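PDB 6JMG: DnaJ homolog subfamily C member 27-A from Xenopus laevis, which binds GTP as a Rab-family small GTPase fused to a DnaJ domain, and is possibly involved in regulating the MEK/ERK pathway. Local coordinates for residues Y79-T89 and W110-L118. Numbering follows the deposited sequence.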
loop_
_atom_site.group_PDB
_atom_site.type_symbol
_atom_site.label_atom_id
_atom_site.label_comp_id
_atom_site.label_asym_id
_atom_site.label_seq_id
_atom_site.Cartn_x
_atom_site.Cartn_y
_atom_site.Cartn_z
ATOM N N TYR A 79 -16.600 9.894 6.595
ATOM C CA TYR A 79 -15.162 10.048 6.788
ATOM C C TYR A 79 -14.760 9.788 8.237
ATOM O O TYR A 79 -13.861 8.979 8.516
ATOM C CB TYR A 79 -14.759 11.454 6.356
ATOM C CG TYR A 79 -13.338 11.816 6.669
ATOM C CD1 TYR A 79 -12.283 11.150 6.055
ATOM C CD2 TYR A 79 -13.046 12.834 7.562
ATOM C CE1 TYR A 79 -10.974 11.483 6.329
ATOM C CE2 TYR A 79 -11.742 13.179 7.842
ATOM C CZ TYR A 79 -10.706 12.501 7.225
ATOM O OH TYR A 79 -9.402 12.842 7.511
ATOM N N GLU A 80 -15.438 10.455 9.179
ATOM C CA GLU A 80 -15.046 10.365 10.581
ATOM C C GLU A 80 -15.337 8.987 11.161
ATOM O O GLU A 80 -14.644 8.546 12.088
ATOM C CB GLU A 80 -15.759 11.442 11.392
ATOM C CG GLU A 80 -15.221 12.846 11.149
ATOM C CD GLU A 80 -15.976 13.591 10.050
ATOM O OE1 GLU A 80 -16.694 12.937 9.253
ATOM O OE2 GLU A 80 -15.859 14.836 9.991
ATOM N N VAL A 81 -16.356 8.301 10.639
ATOM C CA VAL A 81 -16.649 6.947 11.097
ATOM C C VAL A 81 -15.563 5.982 10.633
ATOM O O VAL A 81 -15.167 5.068 11.378
ATOM C CB VAL A 81 -18.049 6.508 10.633
ATOM C CG1 VAL A 81 -18.214 5.018 10.834
ATOM C CG2 VAL A 81 -19.144 7.284 11.383
ATOM N N ARG A 82 -15.066 6.162 9.398
ATOM C CA ARG A 82 -14.103 5.214 8.836
ATOM C C ARG A 82 -12.721 5.345 9.460
ATOM O O ARG A 82 -12.001 4.343 9.557
ATOM C CB ARG A 82 -13.918 5.433 7.332
ATOM C CG ARG A 82 -15.100 5.306 6.461
ATOM C CD ARG A 82 -14.657 5.419 5.005
ATOM N NE ARG A 82 -14.112 6.724 4.618
ATOM C CZ ARG A 82 -14.754 7.626 3.864
ATOM N NH1 ARG A 82 -15.980 7.385 3.405
ATOM N NH2 ARG A 82 -14.170 8.784 3.560
ATOM N N ASN A 83 -12.348 6.547 9.925
ATOM C CA ASN A 83 -10.953 6.794 10.304
ATOM C C ASN A 83 -10.438 5.817 11.357
ATOM O O ASN A 83 -9.253 5.480 11.350
ATOM C CB ASN A 83 -10.800 8.212 10.842
ATOM C CG ASN A 83 -10.836 9.244 9.755
ATOM O OD1 ASN A 83 -10.681 8.923 8.575
ATOM N ND2 ASN A 83 -11.046 10.498 10.139
ATOM N N GLU A 84 -11.306 5.314 12.244
ATOM C CA GLU A 84 -10.833 4.403 13.277
ATOM C C GLU A 84 -10.355 3.063 12.729
ATOM O O GLU A 84 -9.652 2.338 13.447
ATOM C CB GLU A 84 -11.933 4.140 14.311
ATOM C CG GLU A 84 -11.821 4.984 15.582
ATOM C CD GLU A 84 -10.650 4.590 16.483
ATOM O OE1 GLU A 84 -9.887 5.500 16.836
ATOM O OE2 GLU A 84 -10.497 3.404 16.868
ATOM N N PHE A 85 -10.709 2.689 11.495
ATOM C CA PHE A 85 -10.517 1.295 11.126
ATOM C C PHE A 85 -9.397 1.062 10.122
ATOM O O PHE A 85 -9.232 -0.071 9.660
ATOM C CB PHE A 85 -11.834 0.707 10.632
ATOM C CG PHE A 85 -12.937 0.825 11.629
ATOM C CD1 PHE A 85 -13.019 -0.060 12.700
ATOM C CD2 PHE A 85 -13.872 1.843 11.524
ATOM C CE1 PHE A 85 -14.038 0.054 13.618
ATOM C CE2 PHE A 85 -14.885 1.965 12.443
ATOM C CZ PHE A 85 -14.969 1.092 13.495
ATOM N N TYR A 86 -8.557 2.059 9.856
ATOM C CA TYR A 86 -7.455 1.823 8.931
ATOM C C TYR A 86 -6.273 1.125 9.610
ATOM O O TYR A 86 -5.510 0.416 8.941
ATOM C CB TYR A 86 -6.984 3.137 8.303
ATOM C CG TYR A 86 -7.916 3.790 7.300
ATOM C CD1 TYR A 86 -8.228 3.177 6.086
ATOM C CD2 TYR A 86 -8.438 5.055 7.540
ATOM C CE1 TYR A 86 -9.063 3.797 5.151
ATOM C CE2 TYR A 86 -9.272 5.681 6.614
ATOM C CZ TYR A 86 -9.579 5.052 5.427
ATOM O OH TYR A 86 -10.406 5.683 4.522
ATOM N N LYS A 87 -6.089 1.312 10.914
ATOM C CA LYS A 87 -4.893 0.785 11.559
ATOM C C LYS A 87 -4.885 -0.745 11.594
ATOM O O LYS A 87 -5.925 -1.402 11.665
ATOM C CB LYS A 87 -4.746 1.336 12.978
ATOM C CG LYS A 87 -6.047 1.659 13.695
ATOM C CD LYS A 87 -5.785 2.281 15.080
ATOM C CE LYS A 87 -7.062 2.377 15.913
ATOM N NZ LYS A 87 -7.666 3.734 15.796
ATOM N N ASP A 88 -3.678 -1.303 11.580
ATOM C CA ASP A 88 -3.446 -2.742 11.695
ATOM C C ASP A 88 -4.190 -3.513 10.609
ATOM O O ASP A 88 -4.841 -4.522 10.856
ATOM C CB ASP A 88 -3.823 -3.234 13.098
ATOM C CG ASP A 88 -3.657 -4.732 13.260
ATOM O OD1 ASP A 88 -2.545 -5.250 12.993
ATOM O OD2 ASP A 88 -4.656 -5.393 13.627
ATOM N N THR A 89 -4.062 -3.042 9.380
ATOM C CA THR A 89 -4.708 -3.681 8.244
ATOM C C THR A 89 -3.722 -4.527 7.453
ATOM O O THR A 89 -2.611 -4.082 7.156
ATOM C CB THR A 89 -5.321 -2.621 7.345
ATOM O OG1 THR A 89 -6.311 -1.916 8.096
ATOM C CG2 THR A 89 -5.944 -3.259 6.113
ATOM N N TRP A 110 -8.390 8.235 -1.849
ATOM C CA TRP A 110 -8.559 7.149 -0.885
ATOM C C TRP A 110 -7.224 6.745 -0.285
ATOM O O TRP A 110 -7.117 6.549 0.930
ATOM C CB TRP A 110 -9.258 5.942 -1.534
ATOM C CG TRP A 110 -10.747 6.130 -1.595
ATOM C CD1 TRP A 110 -11.476 6.582 -2.665
ATOM C CD2 TRP A 110 -11.684 5.934 -0.529
ATOM N NE1 TRP A 110 -12.813 6.658 -2.334
ATOM C CE2 TRP A 110 -12.966 6.269 -1.029
ATOM C CE3 TRP A 110 -11.569 5.503 0.796
ATOM C CZ2 TRP A 110 -14.116 6.185 -0.250
ATOM C CZ3 TRP A 110 -12.715 5.406 1.566
ATOM C CH2 TRP A 110 -13.972 5.738 1.041
ATOM N N LEU A 111 -6.189 6.616 -1.115
ATOM C CA LEU A 111 -4.869 6.297 -0.582
ATOM C C LEU A 111 -4.396 7.384 0.374
ATOM O O LEU A 111 -3.851 7.090 1.445
ATOM C CB LEU A 111 -3.872 6.121 -1.725
ATOM C CG LEU A 111 -4.072 4.882 -2.591
ATOM C CD1 LEU A 111 -2.928 4.700 -3.554
ATOM C CD2 LEU A 111 -4.207 3.665 -1.712
ATOM N N ALA A 112 -4.632 8.648 0.017
ATOM C CA ALA A 112 -4.234 9.747 0.886
ATOM C C ALA A 112 -4.950 9.672 2.226
ATOM O O ALA A 112 -4.346 9.889 3.284
ATOM C CB ALA A 112 -4.524 11.083 0.203
ATOM N N GLU A 113 -6.243 9.362 2.200
ATOM C CA GLU A 113 -7.010 9.332 3.435
ATOM C C GLU A 113 -6.536 8.207 4.340
ATOM O O GLU A 113 -6.349 8.406 5.544
ATOM C CB GLU A 113 -8.489 9.190 3.111
ATOM C CG GLU A 113 -9.315 8.826 4.286
ATOM C CD GLU A 113 -10.765 8.896 3.969
ATOM O OE1 GLU A 113 -11.526 8.096 4.549
ATOM O OE2 GLU A 113 -11.133 9.742 3.123
ATOM N N MET A 114 -6.288 7.035 3.770
ATOM C CA MET A 114 -5.706 5.954 4.550
ATOM C C MET A 114 -4.323 6.330 5.056
ATOM O O MET A 114 -4.023 6.160 6.242
ATOM C CB MET A 114 -5.624 4.674 3.711
ATOM C CG MET A 114 -5.191 3.444 4.510
ATOM S SD MET A 114 -4.909 1.956 3.536
ATOM C CE MET A 114 -5.018 0.744 4.832
ATOM N N LYS A 115 -3.475 6.878 4.173
ATOM C CA LYS A 115 -2.097 7.170 4.560
ATOM C C LYS A 115 -2.012 8.142 5.730
ATOM O O LYS A 115 -1.097 8.018 6.554
ATOM C CB LYS A 115 -1.303 7.726 3.383
ATOM C CG LYS A 115 -0.387 6.729 2.710
ATOM C CD LYS A 115 0.213 7.302 1.419
ATOM C CE LYS A 115 0.814 6.213 0.530
ATOM N NZ LYS A 115 0.991 6.663 -0.885
ATOM N N GLN A 116 -2.942 9.098 5.855
ATOM C CA GLN A 116 -2.809 9.941 7.038
ATOM C C GLN A 116 -3.331 9.297 8.311
ATOM O O GLN A 116 -2.897 9.683 9.399
ATOM C CB GLN A 116 -3.413 11.328 6.898
ATOM C CG GLN A 116 -2.374 12.165 7.683
ATOM C CD GLN A 116 -2.618 13.642 7.810
ATOM O OE1 GLN A 116 -2.258 14.250 8.831
ATOM N NE2 GLN A 116 -3.189 14.247 6.776
ATOM N N GLU A 117 -4.279 8.370 8.224
ATOM C CA GLU A 117 -4.743 7.761 9.459
ATOM C C GLU A 117 -3.725 6.792 10.037
ATOM O O GLU A 117 -3.933 6.291 11.148
ATOM C CB GLU A 117 -6.070 7.048 9.233
ATOM C CG GLU A 117 -7.109 7.438 10.250
ATOM C CD GLU A 117 -7.211 8.940 10.428
ATOM O OE1 GLU A 117 -7.000 9.402 11.572
ATOM O OE2 GLU A 117 -7.513 9.650 9.430
ATOM N N LEU A 118 -2.652 6.507 9.307
ATOM C CA LEU A 118 -1.585 5.640 9.778
ATOM C C LEU A 118 -0.373 6.411 10.291
ATOM O O LEU A 118 0.562 5.789 10.813
ATOM C CB LEU A 118 -1.152 4.686 8.650
ATOM C CG LEU A 118 -2.260 3.834 8.036
ATOM C CD1 LEU A 118 -1.691 2.723 7.156
ATOM C CD2 LEU A 118 -3.149 3.258 9.145
#
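Met-114 lies over one face of the Tyr-86 ring, and the carboxylate of Glu-113 meets that ring at its edge. The Met-114 backbone carbon CA sits 3.9 Å from the ring centroid, almost on the normal, in a CH-pi contact; with CG anti to the backbone N (chi1 -173°), the extended methionine chain carries its flexible methylene groups past CD1 of the tyrosine, and SD lies obliquely to the ring. The Arg-82 guanidinium has Trp-110 CH2 over the centre of one face, 3.5 Å from Arg-82 CZ, with the indole tilted 54° to it, and Tyr-79 CA toward the rim of the opposite face. The Glu-113 carboxylate approaches the guanidinium edge nearly coplanar with it, and Arg-82 NE and NH2 grip Glu-113 OE1 side-on in a salt bridge, both on its syn lone pair, each 2.9 Å away. Tyr-86 OH gives OE1 a third bond, 2.7 Å long, from above the carboxylate plane. An extended glutamate suits this place, since it reaches from the helix to a guanidinium and a phenol together.

In the Ras-like G domain this joins helix 107-117 to the residues that follow Asp-71 to His-75, a segment thought to bind GTP as in relatives; together they correspond to switch II of small GTPases. Arg-82 NH1 ties the cluster to that segment by bonding Ala-73 O, while Trp-110 NE1 bonds Asn-24 OD1 in the phosphate-binding loop. A phenylalanine in place of Tyr-86 would probably leave Glu-113 OE1 without its hydroxyl donor, held by Arg-82 alone across this contact.

Farther along, the amide of Asn-83 and the carboxylate of Glu-117 stack with planes 18° apart. Leu-118 adds a branched apolar end, its CD2 packing 3.9 Å from Tyr-86 CB at the foot of the ring. Just beyond, Thr-89 OG1 hydrogen-bonds to Tyr-86 O at 2.6 Å within the loop.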